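Side-chain contacts in lyase/mutase (Burkholderia cenocepacia, PDB 4LSB), which is a lyase/mutase-type enzyme with a TIM-barrel fold that holds a magnesium ion in this structure: residues E109-A114 with V149-A154; E143-A148 with R186-D191. All coordinates share one frame; numbering follows the deposited sequence.

Interaction 1. Residues E109-A114 with V149-A154; sequences ETIRLA and VDAARA
Ile111 and Ala151 join two outer helices of the TIM barrel, helix 104-116 and helix 138-153. The two helices follow successive parallel strands, 92-95 and 121-125, and so lie side by side on the outside of the barrel. Over these short segments their axes come within 8.6 Å and run 31° apart, both in the same N-to-C sense. The nearest CA atoms, Arg112 CA and Ala151 CA, are 6.4 Å apart, a short spacing that goes with an alanine at the meeting point.

The contact is mostly apolar. Ile111 CG2 rests 3.8 Å from Ala151 CB. Ile111 carries CG2 anti to its backbone N, and this branch faces the neighbouring helix. The same methyl, Ile111 CG2, also lies 3.9 Å from Ala152 N, in the backbone of the second helix. Ile111 also touches Leu161 of strand 160-164 and Leu96, so it packs inward on that strand and on the loop that holds Leu96.

The polar part lies at the outer margin. Arg112 and Glu109, one helical turn apart, form a salt bridge. Arg112 offers NE and NH2 side-on to a single oxygen, Glu109 OE1. NH2 comes to the anti lone pair of that oxygen, whereas NE meets its syn side, tilted from the carboxylate plane. The two bonds, bent to 136° for NE and 139° for NH2, limit the rotation of the guanidinium, and one of its faces lies over Glu109 N, offset toward the rim. From this position the group reaches the second helix obliquely, with Arg112 NH1 4.3 Å from Ala151 CB.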
loop_
_atom_site.group_PDB
_atom_site.type_symbol
_atom_site.label_atom_id
_atom_site.label_comp_id
_atom_site.label_asym_id
_atom_site.label_seq_id
_atom_site.Cartn_x
_atom_site.Cartn_y
_atom_site.Cartn_z
ATOM N N GLU B 109 2.396 -29.426 -1.545
ATOM C CA GLU B 109 2.006 -28.864 -0.252
ATOM C C GLU B 109 1.656 -27.381 -0.382
ATOM O O GLU B 109 0.671 -26.914 0.168
ATOM C CB GLU B 109 3.122 -29.050 0.764
ATOM C CG GLU B 109 2.819 -28.483 2.141
ATOM C CD GLU B 109 1.715 -29.217 2.911
ATOM O OE1 GLU B 109 1.153 -30.227 2.410
ATOM O OE2 GLU B 109 1.398 -28.768 4.044
ATOM N N THR B 110 2.452 -26.650 -1.152
ATOM C CA THR B 110 2.149 -25.238 -1.382
ATOM C C THR B 110 0.741 -25.033 -1.985
ATOM O O THR B 110 -0.034 -24.138 -1.560
ATOM C CB THR B 110 3.247 -24.596 -2.249
ATOM O OG1 THR B 110 4.461 -24.543 -1.500
ATOM C CG2 THR B 110 2.873 -23.184 -2.617
ATOM N N ILE B 111 0.383 -25.853 -2.967
ATOM C CA ILE B 111 -0.964 -25.783 -3.529
ATOM C C ILE B 111 -2.034 -26.035 -2.451
ATOM O O ILE B 111 -3.021 -25.304 -2.345
ATOM C CB ILE B 111 -1.179 -26.801 -4.685
ATOM C CG1 ILE B 111 -0.314 -26.460 -5.898
ATOM C CG2 ILE B 111 -2.667 -26.883 -5.067
ATOM C CD1 ILE B 111 -0.592 -25.071 -6.495
ATOM N N ARG B 112 -1.856 -27.057 -1.630
ATOM C CA ARG B 112 -2.854 -27.345 -0.564
ATOM C C ARG B 112 -2.987 -26.205 0.404
ATOM O O ARG B 112 -4.082 -25.855 0.803
ATOM C CB ARG B 112 -2.474 -28.578 0.246
ATOM C CG ARG B 112 -2.514 -29.881 -0.491
ATOM C CD ARG B 112 -2.449 -31.031 0.526
ATOM N NE ARG B 112 -1.042 -31.317 0.852
ATOM C CZ ARG B 112 -0.219 -32.018 0.064
ATOM N NH1 ARG B 112 -0.681 -32.540 -1.074
ATOM N NH2 ARG B 112 1.062 -32.204 0.425
ATOM N N LEU B 113 -1.846 -25.660 0.816
ATOM C CA LEU B 113 -1.837 -24.521 1.732
ATOM C C LEU B 113 -2.477 -23.263 1.130
ATOM O O LEU B 113 -3.128 -22.487 1.821
ATOM C CB LEU B 113 -0.407 -24.212 2.183
ATOM C CG LEU B 113 0.197 -25.285 3.115
ATOM C CD1 LEU B 113 1.694 -25.064 3.259
ATOM C CD2 LEU B 113 -0.518 -25.346 4.455
ATOM N N ALA B 114 -2.268 -23.053 -0.158
ATOM C CA ALA B 114 -2.801 -21.860 -0.806
ATOM C C ALA B 114 -4.305 -21.996 -0.861
ATOM O O ALA B 114 -5.018 -21.053 -0.607
ATOM C CB ALA B 114 -2.239 -21.682 -2.195
ATOM N N VAL B 149 -0.846 -30.416 -10.001
ATOM C CA VAL B 149 -2.126 -30.811 -10.551
ATOM C C VAL B 149 -2.813 -31.835 -9.664
ATOM O O VAL B 149 -4.025 -31.769 -9.420
ATOM C CB VAL B 149 -1.911 -31.369 -11.986
ATOM C CG1 VAL B 149 -3.104 -32.233 -12.446
ATOM C CG2 VAL B 149 -1.644 -30.219 -12.945
ATOM N N ASP B 150 -2.061 -32.822 -9.189
ATOM C CA ASP B 150 -2.650 -33.836 -8.320
ATOM C C ASP B 150 -3.196 -33.237 -7.034
ATOM O O ASP B 150 -4.279 -33.622 -6.578
ATOM C CB ASP B 150 -1.660 -34.938 -7.958
ATOM C CG ASP B 150 -1.311 -35.819 -9.129
ATOM O OD1 ASP B 150 -2.104 -35.909 -10.102
ATOM O OD2 ASP B 150 -0.219 -36.417 -9.070
ATOM N N ALA B 151 -2.462 -32.304 -6.434
ATOM C CA ALA B 151 -2.977 -31.595 -5.286
ATOM C C ALA B 151 -4.238 -30.816 -5.646
ATOM O O ALA B 151 -5.191 -30.794 -4.890
ATOM C CB ALA B 151 -1.937 -30.636 -4.750
ATOM N N ALA B 152 -4.187 -30.092 -6.754
ATOM C CA ALA B 152 -5.343 -29.304 -7.229
ATOM C C ALA B 152 -6.547 -30.198 -7.414
ATOM O O ALA B 152 -7.621 -29.889 -6.896
ATOM C CB ALA B 152 -5.008 -28.572 -8.525
ATOM N N ARG B 153 -6.374 -31.359 -8.048
ATOM C CA ARG B 153 -7.540 -32.252 -8.311
ATOM C C ARG B 153 -8.085 -32.967 -7.061
ATOM O O ARG B 153 -9.225 -33.434 -7.058
ATOM C CB ARG B 153 -7.217 -33.291 -9.421
ATOM C CG ARG B 153 -6.745 -32.718 -10.762
ATOM C CD ARG B 153 -7.669 -31.630 -11.381
ATOM N NE ARG B 153 -6.892 -30.786 -12.310
ATOM C CZ ARG B 153 -6.776 -29.452 -12.301
ATOM N NH1 ARG B 153 -7.451 -28.648 -11.468
ATOM N NH2 ARG B 153 -5.970 -28.915 -13.192
ATOM N N ALA B 154 -7.298 -33.007 -5.990
ATOM C CA ALA B 154 -7.762 -33.566 -4.732
ATOM C C ALA B 154 -8.612 -32.610 -3.928
ATOM O O ALA B 154 -9.142 -32.993 -2.915
ATOM C CB ALA B 154 -6.581 -34.065 -3.889
#

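Interaction 2. Residues E143-A148 with R186-D191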
loop_
_atom_site.group_PDB
_atom_site.type_symbol
_atom_site.label_atom_id
_atom_site.label_comp_id
_atom_site.label_asym_id
_atom_site.label_seq_id
_atom_site.Cartn_x
_atom_site.Cartn_y
_atom_site.Cartn_z
ATOM N N GLU B 143 7.400 -32.892 -13.773
ATOM C CA GLU B 143 7.061 -33.649 -12.547
ATOM C C GLU B 143 6.504 -32.737 -11.463
ATOM O O GLU B 143 5.535 -33.087 -10.728
ATOM C CB GLU B 143 8.292 -34.342 -11.974
ATOM C CG GLU B 143 8.258 -35.842 -12.017
ATOM C CD GLU B 143 9.384 -36.447 -11.166
ATOM O OE1 GLU B 143 9.106 -37.437 -10.442
ATOM O OE2 GLU B 143 10.525 -35.912 -11.205
ATOM N N ARG B 144 7.138 -31.569 -11.361
ATOM C CA ARG B 144 6.656 -30.511 -10.461
ATOM C C ARG B 144 5.203 -30.114 -10.755
ATOM O O ARG B 144 4.368 -30.074 -9.852
ATOM C CB ARG B 144 7.561 -29.277 -10.517
ATOM C CG ARG B 144 8.887 -29.436 -9.771
ATOM C CD ARG B 144 9.890 -28.418 -10.276
ATOM N NE ARG B 144 9.342 -27.058 -10.254
ATOM C CZ ARG B 144 9.290 -26.286 -9.177
ATOM N NH1 ARG B 144 9.767 -26.710 -7.985
ATOM N NH2 ARG B 144 8.801 -25.077 -9.277
ATOM N N ILE B 145 4.902 -29.770 -11.999
ATOM C CA ILE B 145 3.515 -29.384 -12.356
ATOM C C ILE B 145 2.546 -30.562 -12.146
ATOM O O ILE B 145 1.428 -30.396 -11.682
ATOM C CB ILE B 145 3.426 -28.866 -13.809
ATOM C CG1 ILE B 145 4.167 -27.543 -13.932
ATOM C CG2 ILE B 145 1.967 -28.717 -14.266
ATOM C CD1 ILE B 145 3.670 -26.421 -13.044
ATOM N N ALA B 146 2.997 -31.769 -12.435
ATOM C CA ALA B 146 2.164 -32.944 -12.217
ATOM C C ALA B 146 1.730 -33.107 -10.729
ATOM O O ALA B 146 0.593 -33.480 -10.412
ATOM C CB ALA B 146 2.896 -34.179 -12.683
ATOM N N ALA B 147 2.631 -32.788 -9.832
ATOM C CA ALA B 147 2.367 -32.846 -8.401
ATOM C C ALA B 147 1.411 -31.729 -8.010
ATOM O O ALA B 147 0.554 -31.916 -7.141
ATOM C CB ALA B 147 3.687 -32.734 -7.611
ATOM N N ALA B 148 1.565 -30.565 -8.641
ATOM C CA ALA B 148 0.667 -29.439 -8.359
ATOM C C ALA B 148 -0.747 -29.782 -8.839
ATOM O O ALA B 148 -1.705 -29.497 -8.158
ATOM C CB ALA B 148 1.141 -28.137 -9.001
ATOM N N ARG B 186 0.590 -28.284 -19.936
ATOM C CA ARG B 186 -0.812 -28.503 -20.281
ATOM C C ARG B 186 -1.076 -30.019 -20.263
ATOM O O ARG B 186 -2.068 -30.486 -19.705
ATOM C CB ARG B 186 -1.119 -27.928 -21.669
ATOM C CG ARG B 186 -2.558 -28.068 -22.104
ATOM C CD ARG B 186 -2.657 -28.093 -23.603
ATOM N NE ARG B 186 -2.180 -29.358 -24.181
ATOM C CZ ARG B 186 -1.679 -29.476 -25.407
ATOM N NH1 ARG B 186 -1.561 -28.419 -26.182
ATOM N NH2 ARG B 186 -1.299 -30.665 -25.872
ATOM N N ASP B 187 -0.168 -30.794 -20.863
ATOM C CA ASP B 187 -0.399 -32.232 -20.922
ATOM C C ASP B 187 -0.305 -32.879 -19.549
ATOM O O ASP B 187 -0.971 -33.866 -19.289
ATOM C CB ASP B 187 0.560 -32.905 -21.892
ATOM C CG ASP B 187 0.249 -32.567 -23.314
ATOM O OD1 ASP B 187 -0.828 -31.991 -23.582
ATOM O OD2 ASP B 187 1.124 -32.849 -24.167
ATOM N N ALA B 188 0.482 -32.285 -18.664
ATOM C CA ALA B 188 0.487 -32.722 -17.288
ATOM C C ALA B 188 -0.764 -32.356 -16.463
ATOM O O ALA B 188 -0.898 -32.859 -15.360
ATOM C CB ALA B 188 1.747 -32.254 -16.603
ATOM N N GLY B 189 -1.634 -31.473 -16.975
ATOM C CA GLY B 189 -2.940 -31.140 -16.362
ATOM C C GLY B 189 -3.114 -29.660 -15.981
ATOM O O GLY B 189 -4.092 -29.262 -15.352
ATOM N N ALA B 190 -2.114 -28.832 -16.274
ATOM C CA ALA B 190 -2.254 -27.373 -15.991
ATOM C C ALA B 190 -3.486 -26.772 -16.691
ATOM O O ALA B 190 -3.817 -27.121 -17.818
ATOM C CB ALA B 190 -0.977 -26.635 -16.356
ATOM N N ASP B 191 -4.202 -25.877 -16.020
ATOM C CA ASP B 191 -5.439 -25.340 -16.598
ATOM C C ASP B 191 -5.205 -24.106 -17.424
ATOM O O ASP B 191 -5.942 -23.827 -18.355
ATOM C CB ASP B 191 -6.388 -24.988 -15.459
ATOM C CG ASP B 191 -6.679 -26.179 -14.583
ATOM O OD1 ASP B 191 -7.395 -27.085 -15.059
ATOM O OD2 ASP B 191 -6.200 -26.226 -13.433
#
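Ile145 meets Ala188 and Ala190 through aliphatic carbons, and no flat side-chain group lies between the two segments. The flat groups belong to the flank: the Arg186 guanidinium and the Asp187 carboxylate, which pair with each other. NH2 and NE of Arg186 share one oxygen, Asp187 OD1. Arg186 NH2 lies 2.7 Å from Asp187 OD1 and meets the syn lone pair of that oxygen, which is tilted 23° from the guanidinium plane. The NE bond is weak. Arg186 NH1 also bonds to Val211 O, which gives the guanidinium a second tie to the fold.

The setting is a TIM barrel, and the contact joins the outer helix 138-153 to the C-terminal end of the next one, helix 175-187. That end is closed by a Schellman motif at Gly189. Its phi is positive, 120°, and Gly189 N bonds back to Arg186 O. The turn leads the chain from the helix toward strand 192-194.

The apolar contact is built on this turn. Ala146 CA and Ala188 CA are the nearest CA pair, 5.3 Å apart. Ala188 CB points at helix 138-153 and sits 4.4 Å from Ala146 N. Ile145 supplies the larger side chain. It also touches Ile124 of strand 121-125 and Ala163 of strand 160-164, so it packs both on the barrel strands and on the loop after the helix. Ala190 touches Ala163 as well, so both sides of the contact rest on strand 160-164. Ile145 CG2 is turned anti to the backbone N, chi1 -67°, and this one methyl serves both alanines, lying 4.2 Å from Ala188 CB and 4.2 Å from Ala190 CB.

Overall arrangement
Helix 138-153 takes part in both contacts, with its middle in interaction 2 and its C-terminal end in interaction 1. It thus ties helix 104-116 to the end of helix 175-187, three consecutive outer helices of the barrel. The contact centres are about 11 Å apart. Arg153 joins them directly: Arg153 NH2 forms a salt bridge with Asp191 OD2 at 2.7 Å and probably a hydrogen bond with Gly189 O. Packing adds to this, with Val149 CG2 3.4 Å from Gly189 C. Ser58 and Glu97 are at the magnesium site. In the chain, Glu97 falls between strand 92-95 and helix 104-116, the helix of interaction 1.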